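Local coordinates for F-actin-capping protein subunit alpha (Plasmodium berghei, PDB 7A0H) that probably binds the fast-growing barbed ends of actin filaments, as a homodimer, and blocks the exchange of subunits there, at residues C167-D180 against S191-A203. Sequence-based numbering, arbitrary orientation.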
ATOM      1  N   CYS A 167       0.435 -31.065  23.479  1.00132.53           N
ATOM      2  CA  CYS A 167       1.409 -30.348  24.308  1.00142.36           C
ATOM      3  C   CYS A 167       1.169 -30.671  25.792  1.00136.87           C
ATOM      4  O   CYS A 167       0.326 -30.050  26.447  1.00148.41           O
ATOM      5  CB  CYS A 167       1.329 -28.834  24.018  1.00147.74           C
ATOM      6  SG  CYS A 167      -0.354 -28.024  23.837  1.00130.15           S
ATOM      7  N   GLU A 168       1.921 -31.642  26.323  1.00127.59           N
ATOM      8  CA  GLU A 168       1.886 -31.996  27.743  1.00134.42           C
ATOM      9  C   GLU A 168       0.546 -32.616  28.116  1.00128.11           C
ATOM     10  O   GLU A 168      -0.029 -32.297  29.158  1.00123.25           O
ATOM     11  CB  GLU A 168       2.181 -30.801  28.655  1.00144.07           C
ATOM     12  CG  GLU A 168       3.627 -30.281  28.593  1.00167.99           C
ATOM     13  CD  GLU A 168       4.259 -30.037  29.974  1.00156.10           C
ATOM     14  OE1 GLU A 168       3.518 -29.598  30.882  1.00142.73           O
ATOM     15  OE2 GLU A 168       5.484 -30.286  30.153  1.00135.84           O
ATOM     16  N   ASN A 169       0.047 -33.495  27.245  1.00133.05           N
ATOM     17  CA  ASN A 169      -1.248 -34.171  27.341  1.00122.59           C
ATOM     18  C   ASN A 169      -2.426 -33.218  27.075  1.00112.18           C
ATOM     19  O   ASN A 169      -3.580 -33.682  27.025  1.00113.40           O
ATOM     20  CB  ASN A 169      -1.400 -34.885  28.694  1.00144.51           C
ATOM     21  CG  ASN A 169      -2.817 -35.355  28.965  1.00135.05           C
ATOM     22  OD1 ASN A 169      -3.506 -35.866  28.071  1.00122.65           O
ATOM     23  ND2 ASN A 169      -3.271 -35.163  30.203  1.00142.51           N
ATOM     24  N   LYS A 170      -2.174 -31.926  26.826  1.00124.33           N
ATOM     25  CA  LYS A 170      -3.208 -31.014  26.338  1.00100.36           C
ATOM     26  C   LYS A 170      -3.245 -30.985  24.808  1.00 73.00           C
ATOM     27  O   LYS A 170      -2.208 -30.865  24.155  1.00 78.10           O
ATOM     28  CB  LYS A 170      -2.991 -29.606  26.892  1.00 85.50           C
ATOM     29  CG  LYS A 170      -4.237 -28.767  26.780  1.00 83.73           C
ATOM     30  CD  LYS A 170      -4.329 -27.733  27.902  1.00 81.76           C
ATOM     31  CE  LYS A 170      -5.645 -26.953  27.853  1.00110.96           C
ATOM     32  NZ  LYS A 170      -5.472 -25.503  28.303  1.00117.47           N
ATOM     33  N   TYR A 171      -4.442 -31.129  24.251  1.00 52.31           N
ATOM     34  CA  TYR A 171      -4.576 -31.300  22.821  1.00 54.62           C
ATOM     35  C   TYR A 171      -4.729 -29.958  22.129  1.00 54.15           C
ATOM     36  O   TYR A 171      -5.024 -28.948  22.760  1.00 57.40           O
ATOM     37  CB  TYR A 171      -5.765 -32.138  22.384  1.00 54.65           C
ATOM     38  CG  TYR A 171      -5.771 -33.580  22.797  1.00 66.47           C
ATOM     39  CD1 TYR A 171      -4.579 -34.265  23.061  1.00 70.11           C
ATOM     40  CD2 TYR A 171      -6.959 -34.263  22.903  1.00 73.47           C
ATOM     41  CE1 TYR A 171      -4.592 -35.587  23.448  1.00 77.48           C
ATOM     42  CE2 TYR A 171      -6.992 -35.586  23.293  1.00 88.69           C
ATOM     43  CZ  TYR A 171      -5.810 -36.247  23.555  1.00 83.98           C
ATOM     44  OH  TYR A 171      -5.858 -37.564  23.933  1.00 88.92           O
ATOM     45  N   ASN A 172      -4.508 -29.958  20.815  1.00 45.42           N
ATOM     46  CA  ASN A 172      -4.619 -28.693  20.112  1.00 46.58           C
ATOM     47  C   ASN A 172      -5.063 -28.973  18.694  1.00 37.04           C
ATOM     48  O   ASN A 172      -4.614 -29.932  18.057  1.00 44.34           O
ATOM     49  CB  ASN A 172      -3.300 -27.908  20.128  1.00 57.12           C
ATOM     50  CG  ASN A 172      -3.465 -26.543  19.520  1.00 56.75           C
ATOM     51  OD1 ASN A 172      -3.778 -25.556  20.214  1.00 58.21           O
ATOM     52  ND2 ASN A 172      -3.362 -26.481  18.191  1.00 46.54           N
ATOM     53  N   LEU A 173      -6.012 -28.224  18.251  1.00 46.51           N
ATOM     54  CA  LEU A 173      -6.432 -28.356  16.876  1.00 50.01           C
ATOM     55  C   LEU A 173      -6.445 -26.978  16.231  1.00 46.05           C
ATOM     56  O   LEU A 173      -6.969 -26.003  16.800  1.00 46.74           O
ATOM     57  CB  LEU A 173      -7.789 -29.008  16.804  1.00 44.49           C
ATOM     58  CG  LEU A 173      -8.012 -30.469  17.186  1.00 55.08           C
ATOM     59  CD1 LEU A 173      -9.575 -30.541  17.418  1.00 54.69           C
ATOM     60  CD2 LEU A 173      -7.600 -31.425  16.145  1.00 48.35           C
ATOM     61  N   PHE A 174      -5.943 -26.941  15.019  1.00 43.74           N
ATOM     62  CA  PHE A 174      -5.837 -25.732  14.254  1.00 41.98           C
ATOM     63  C   PHE A 174      -6.559 -26.004  12.971  1.00 43.27           C
ATOM     64  O   PHE A 174      -6.210 -26.964  12.266  1.00 45.64           O
ATOM     65  CB  PHE A 174      -4.404 -25.378  14.011  1.00 46.64           C
ATOM     66  CG  PHE A 174      -4.209 -24.037  13.291  1.00 46.82           C
ATOM     67  CD1 PHE A 174      -4.429 -22.861  13.973  1.00 48.02           C
ATOM     68  CD2 PHE A 174      -3.814 -23.978  11.953  1.00 45.02           C
ATOM     69  CE1 PHE A 174      -4.233 -21.617  13.362  1.00 49.32           C
ATOM     70  CE2 PHE A 174      -3.592 -22.722  11.303  1.00 47.06           C
ATOM     71  CZ  PHE A 174      -3.784 -21.557  12.006  1.00 49.67           C
ATOM     72  N   LEU A 175      -7.615 -25.213  12.731  1.00 35.27           N
ATOM     73  CA  LEU A 175      -8.528 -25.401  11.600  1.00 36.68           C
ATOM     74  C   LEU A 175      -8.339 -24.197  10.727  1.00 37.82           C
ATOM     75  O   LEU A 175      -8.336 -23.061  11.245  1.00 37.96           O
ATOM     76  CB  LEU A 175     -10.025 -25.481  12.014  1.00 45.11           C
ATOM     77  CG  LEU A 175     -10.534 -26.608  12.933  1.00 51.41           C
ATOM     78  CD1 LEU A 175     -10.274 -26.200  14.361  1.00 48.89           C
ATOM     79  CD2 LEU A 175     -12.029 -26.998  12.712  1.00 40.32           C
ATOM     80  N   LEU A 176      -8.289 -24.434   9.422  1.00 36.07           N
ATOM     81  CA  LEU A 176      -7.865 -23.388   8.490  1.00 36.81           C
ATOM     82  C   LEU A 176      -8.536 -23.518   7.131  1.00 42.39           C
ATOM     83  O   LEU A 176      -8.578 -24.617   6.506  1.00 39.65           O
ATOM     84  CB  LEU A 176      -6.346 -23.467   8.276  1.00 42.95           C
ATOM     85  CG  LEU A 176      -5.631 -22.496   7.289  1.00 42.85           C
ATOM     86  CD1 LEU A 176      -5.723 -21.069   7.797  1.00 38.72           C
ATOM     87  CD2 LEU A 176      -4.107 -22.938   7.177  1.00 45.86           C
ATOM     88  N   ILE A 177      -9.077 -22.379   6.691  1.00 34.87           N
ATOM     89  CA  ILE A 177      -9.676 -22.269   5.355  1.00 39.39           C
ATOM     90  C   ILE A 177      -8.931 -21.179   4.551  1.00 34.28           C
ATOM     91  O   ILE A 177      -8.756 -20.058   5.049  1.00 31.70           O
ATOM     92  CB  ILE A 177     -11.165 -21.912   5.393  1.00 35.44           C
ATOM     93  CG1 ILE A 177     -11.957 -22.899   6.249  1.00 39.30           C
ATOM     94  CG2 ILE A 177     -11.734 -21.909   3.940  1.00 36.27           C
ATOM     95  CD1 ILE A 177     -13.568 -22.439   6.480  1.00 46.55           C
ATOM     96  N   CYS A 178      -8.684 -21.490   3.295  1.00 36.19           N
ATOM     97  CA  CYS A 178      -7.985 -20.539   2.404  1.00 35.65           C
ATOM     98  C   CYS A 178      -8.669 -20.425   1.068  1.00 43.51           C
ATOM     99  O   CYS A 178      -8.968 -21.456   0.402  1.00 38.12           O
ATOM    100  CB  CYS A 178      -6.509 -21.028   2.102  1.00 45.91           C
ATOM    101  SG  CYS A 178      -5.582 -21.388   3.524  1.00 47.83           S
ATOM    102  N   CYS A 179      -8.895 -19.180   0.620  0.57 40.34           N
ATOM    103  CA  CYS A 179      -9.312 -18.968  -0.771  0.57 48.71           C
ATOM    104  C   CYS A 179      -8.519 -17.795  -1.354  0.57 47.76           C
ATOM    105  O   CYS A 179      -8.290 -16.770  -0.699  0.57 48.01           O
ATOM    106  CB  CYS A 179     -10.868 -18.756  -0.939  0.57 46.82           C
ATOM    107  SG  CYS A 179     -11.987 -20.287  -0.696  0.57 47.01           S
ATOM    108  N   ASP A 180      -8.109 -17.982  -2.599  1.00 43.12           N
ATOM    109  CA  ASP A 180      -7.323 -17.046  -3.380  1.00 52.02           C
ATOM    110  C   ASP A 180      -8.009 -16.903  -4.729  1.00 52.26           C
ATOM    111  O   ASP A 180      -8.346 -17.911  -5.378  1.00 58.87           O
ATOM    112  CB  ASP A 180      -5.871 -17.531  -3.587  1.00 46.46           C
ATOM    113  CG  ASP A 180      -5.022 -17.432  -2.314  1.00 55.03           C
ATOM    114  OD1 ASP A 180      -5.016 -16.446  -1.548  1.00 51.86           O
ATOM    115  OD2 ASP A 180      -4.346 -18.411  -2.082  1.00 61.66           O
ATOM    116  N   SER A 191      -6.929 -12.573  -1.174  1.00 40.65           N
ATOM    117  CA  SER A 191      -6.886 -13.732  -0.291  1.00 59.46           C
ATOM    118  C   SER A 191      -7.908 -13.652   0.854  1.00 55.31           C
ATOM    119  O   SER A 191      -8.087 -12.605   1.492  1.00 48.87           O
ATOM    120  CB  SER A 191      -5.524 -13.863   0.308  1.00 49.91           C
ATOM    121  OG  SER A 191      -5.312 -12.661   1.051  1.00 57.37           O
ATOM    122  N   TRP A 192      -8.550 -14.781   1.095  1.00 48.70           N
ATOM    123  CA  TRP A 192      -9.339 -15.076   2.286  1.00 47.59           C
ATOM    124  C   TRP A 192      -8.629 -16.176   3.053  1.00 45.40           C
ATOM    125  O   TRP A 192      -8.320 -17.242   2.502  1.00 39.86           O
ATOM    126  CB  TRP A 192     -10.750 -15.493   1.890  1.00 51.88           C
ATOM    127  CG  TRP A 192     -11.701 -16.008   2.987  1.00 58.17           C
ATOM    128  CD1 TRP A 192     -11.809 -17.296   3.438  1.00 46.15           C
ATOM    129  CD2 TRP A 192     -12.657 -15.256   3.720  1.00 51.08           C
ATOM    130  NE1 TRP A 192     -12.760 -17.394   4.384  1.00 47.90           N
ATOM    131  CE2 TRP A 192     -13.319 -16.166   4.592  1.00 57.71           C
ATOM    132  CE3 TRP A 192     -13.044 -13.911   3.713  1.00 45.40           C
ATOM    133  CZ2 TRP A 192     -14.332 -15.771   5.470  1.00 45.67           C
ATOM    134  CZ3 TRP A 192     -14.075 -13.514   4.569  1.00 47.31           C
ATOM    135  CH2 TRP A 192     -14.702 -14.453   5.446  1.00 55.38           C
ATOM    136  N   ARG A 193      -8.346 -15.888   4.310  1.00 39.07           N
ATOM    137  CA  ARG A 193      -7.695 -16.787   5.250  1.00 43.45           C
ATOM    138  C   ARG A 193      -8.486 -16.788   6.578  1.00 49.37           C
ATOM    139  O   ARG A 193      -8.591 -15.754   7.260  1.00 42.52           O
ATOM    140  CB  ARG A 193      -6.234 -16.333   5.482  1.00 43.82           C
ATOM    141  CG  ARG A 193      -5.285 -16.481   4.273  1.00 45.85           C
ATOM    142  CD  ARG A 193      -5.325 -17.805   3.833  1.00 50.86           C
ATOM    143  NE  ARG A 193      -4.413 -18.188   2.809  1.00 43.84           N
ATOM    144  CZ  ARG A 193      -4.586 -18.073   1.506  1.00 55.48           C
ATOM    145  NH1 ARG A 193      -5.653 -17.518   1.007  1.00 47.93           N
ATOM    146  NH2 ARG A 193      -3.626 -18.537   0.687  1.00 47.29           N
ATOM    147  N   SER A 194      -9.008 -17.944   6.967  1.00 42.00           N
ATOM    148  CA  SER A 194      -9.852 -18.064   8.175  1.00 38.10           C
ATOM    149  C   SER A 194      -9.268 -19.146   9.074  1.00 35.87           C
ATOM    150  O   SER A 194      -9.232 -20.339   8.701  1.00 36.97           O
ATOM    151  CB  SER A 194     -11.314 -18.390   7.807  1.00 41.77           C
ATOM    152  OG  SER A 194     -12.101 -18.577   8.990  1.00 39.20           O
ATOM    153  N   SER A 195      -8.792 -18.760  10.230  1.00 32.47           N
ATOM    154  CA  SER A 195      -7.999 -19.691  10.995  1.00 41.36           C
ATOM    155  C   SER A 195      -8.483 -19.790  12.423  1.00 35.82           C
ATOM    156  O   SER A 195      -8.852 -18.770  13.036  1.00 39.15           O
ATOM    157  CB  SER A 195      -6.420 -19.282  10.929  1.00 38.77           C
ATOM    158  OG  SER A 195      -6.250 -17.981  11.454  1.00 44.12           O
ATOM    159  N   TRP A 196      -8.425 -21.003  12.978  1.00 47.19           N
ATOM    160  CA  TRP A 196      -9.143 -21.347  14.222  1.00 40.83           C
ATOM    161  C   TRP A 196      -8.278 -22.295  15.025  1.00 43.37           C
ATOM    162  O   TRP A 196      -7.715 -23.270  14.471  1.00 43.42           O
ATOM    163  CB  TRP A 196     -10.521 -21.990  13.874  1.00 42.89           C
ATOM    164  CG  TRP A 196     -11.316 -20.979  13.120  1.00 35.63           C
ATOM    165  CD1 TRP A 196     -11.319 -20.799  11.763  1.00 39.09           C
ATOM    166  CD2 TRP A 196     -12.153 -19.944  13.669  1.00 39.94           C
ATOM    167  NE1 TRP A 196     -12.035 -19.661  11.426  1.00 39.51           N
ATOM    168  CE2 TRP A 196     -12.581 -19.146  12.574  1.00 33.80           C
ATOM    169  CE3 TRP A 196     -12.600 -19.640  14.971  1.00 41.31           C
ATOM    170  CZ2 TRP A 196     -13.529 -18.097  12.731  1.00 40.89           C
ATOM    171  CZ3 TRP A 196     -13.458 -18.548  15.144  1.00 41.42           C
ATOM    172  CH2 TRP A 196     -13.926 -17.793  14.010  1.00 49.43           C
ATOM    173  N   ASN A 197      -8.114 -21.955  16.293  1.00 34.32           N
ATOM    174  CA  ASN A 197      -7.405 -22.818  17.227  1.00 48.96           C
ATOM    175  C   ASN A 197      -8.256 -23.179  18.459  1.00 52.25           C
ATOM    176  O   ASN A 197      -8.980 -22.340  19.029  1.00 42.93           O
ATOM    177  CB  ASN A 197      -6.150 -22.110  17.680  1.00 57.74           C
ATOM    178  CG  ASN A 197      -5.149 -23.039  18.250  1.00 60.53           C
ATOM    179  OD1 ASN A 197      -4.562 -23.856  17.547  1.00 48.78           O
ATOM    180  ND2 ASN A 197      -4.948 -22.938  19.548  1.00 52.00           N
ATOM    181  N   VAL A 198      -8.153 -24.421  18.881  1.00 43.57           N
ATOM    182  CA  VAL A 198      -8.705 -24.799  20.177  1.00 55.46           C
ATOM    183  C   VAL A 198      -7.678 -25.635  20.918  1.00 43.85           C
ATOM    184  O   VAL A 198      -7.112 -26.591  20.364  1.00 45.68           O
ATOM    185  CB  VAL A 198     -10.053 -25.561  20.110  1.00 47.05           C
ATOM    186  CG1 VAL A 198      -9.946 -26.711  19.241  1.00 48.08           C
ATOM    187  CG2 VAL A 198     -10.435 -26.051  21.487  1.00 50.49           C
ATOM    188  N   ASN A 199      -7.441 -25.282  22.162  1.00 46.72           N
ATOM    189  CA  ASN A 199      -6.515 -26.028  22.997  1.00 56.88           C
ATOM    190  C   ASN A 199      -7.342 -26.590  24.159  1.00 54.31           C
ATOM    191  O   ASN A 199      -7.906 -25.820  24.934  1.00 51.92           O
ATOM    192  CB  ASN A 199      -5.372 -25.105  23.471  1.00 58.08           C
ATOM    193  CG  ASN A 199      -4.245 -25.872  24.134  1.00 71.46           C
ATOM    194  OD1 ASN A 199      -3.623 -26.752  23.514  1.00 66.76           O
ATOM    195  ND2 ASN A 199      -4.051 -25.627  25.429  1.00 75.47           N
ATOM    196  N   PHE A 200      -7.333 -27.917  24.336  1.00 54.62           N
ATOM    197  CA  PHE A 200      -8.373 -28.552  25.144  1.00 59.10           C
ATOM    198  C   PHE A 200      -7.935 -29.919  25.652  1.00 64.21           C
ATOM    199  O   PHE A 200      -7.067 -30.576  25.073  1.00 56.66           O
ATOM    200  CB  PHE A 200      -9.675 -28.736  24.342  1.00 51.02           C
ATOM    201  CG  PHE A 200      -9.578 -29.803  23.329  1.00 53.81           C
ATOM    202  CD1 PHE A 200     -10.266 -30.973  23.493  1.00 50.10           C
ATOM    203  CD2 PHE A 200      -8.777 -29.658  22.199  1.00 49.48           C
ATOM    204  CE1 PHE A 200     -10.137 -32.008  22.547  1.00 59.22           C
ATOM    205  CE2 PHE A 200      -8.653 -30.681  21.248  1.00 44.83           C
ATOM    206  CZ  PHE A 200      -9.302 -31.859  21.427  1.00 51.19           C
ATOM    207  N   LEU A 201      -8.596 -30.348  26.725  1.00 66.58           N
ATOM    208  CA  LEU A 201      -8.515 -31.724  27.206  1.00 54.74           C
ATOM    209  C   LEU A 201      -9.717 -32.547  26.754  1.00 57.66           C
ATOM    210  O   LEU A 201     -10.815 -32.033  26.535  1.00 62.94           O
ATOM    211  CB  LEU A 201      -8.438 -31.760  28.730  1.00 50.23           C
ATOM    212  CG  LEU A 201      -7.142 -31.241  29.299  1.00 72.71           C
ATOM    213  CD1 LEU A 201      -7.423 -30.886  30.736  1.00 54.09           C
ATOM    214  CD2 LEU A 201      -5.945 -32.308  29.090  1.00 69.46           C
ATOM    215  N   GLU A 202      -9.512 -33.857  26.687  1.00 51.47           N
ATOM    216  CA  GLU A 202     -10.612 -34.779  26.386  1.00 57.37           C
ATOM    217  C   GLU A 202     -11.783 -34.593  27.331  1.00 58.30           C
ATOM    218  O   GLU A 202     -12.947 -34.677  26.925  1.00 61.65           O
ATOM    219  CB  GLU A 202     -10.090 -36.207  26.487  1.00 66.63           C
ATOM    220  CG  GLU A 202     -10.926 -37.230  25.801  1.00 72.07           C
ATOM    221  CD  GLU A 202     -10.189 -38.528  25.653  1.00 73.20           C
ATOM    222  OE1 GLU A 202      -8.914 -38.526  25.781  1.00 70.76           O
ATOM    223  OE2 GLU A 202     -10.903 -39.530  25.417  1.00 92.56           O
ATOM    224  N   ALA A 203     -11.501 -34.351  28.597  1.00 58.82           N
ATOM    225  CA  ALA A 203     -12.528 -34.297  29.612  1.00 58.02           C
ATOM    226  C   ALA A 203     -13.278 -32.980  29.590  1.00 64.17           C
ATOM    227  O   ALA A 203     -14.344 -32.897  30.184  1.00 57.71           O
ATOM    228  CB  ALA A 203     -11.891 -34.563  30.984  1.00 47.21           C
TER
HETATM  229  O   HOH W   1      -6.822 -35.377  27.598  1.00 73.48           O
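A bend at chi2 (-55°) folds the R193 side chain across the strands toward D180, while N172 and N197, each with CG anti to its own backbone N, lean together from neighbouring strands. R193 forms an end-on salt bridge with the carboxylate: NH2 meets D180 OD2 at 2.9 Å, close to the guanidinium plane and on the syn side of the acid, whereas NH1 reaches D180 OD1 at 2.8 Å from above the carboxylate plane. NH1 also donates to W192 O, and NE to the carbonyl of Y57, so the group's rotation is well fixed; C178 CB lies over one guanidinium face. The two asparagine amides, their planes 35° apart, exchange a reciprocal pair of bonds, N197 ND2 to N172 OD1 (2.9 Å) on an in-plane lone pair and N172 ND2 to N197 OD1 (3.0 Å).

On the other side of the sheet, the face that carries Y171, L173, W196 and F200, aromatic and aliphatic packing prevails. Y171 turns a ring edge toward the face of F200, centroids 5.5 Å apart and planes at 70°, and L173 CD1 packs on F200 CE2 at 3.9 Å. Y171 and I177 continue onto helix 112-131. Farther along, W196 NE1 gives S194 OG a nearly straight bond of 2.7 Å, and the same hydroxyl bonds E258.

Between the two faces, paired backbone bonds join Y171 with F200, L173 with V198, L175 with W196, I177 with S194 and C179 with W192, alternating with non-hydrogen-bonded pairs such as F174 with N197, as in any antiparallel pairing. Strands 170-183 and 187-200, consecutive and joined by a short turn, form a beta hairpin within this capping-protein subunit's five-stranded antiparallel sheet.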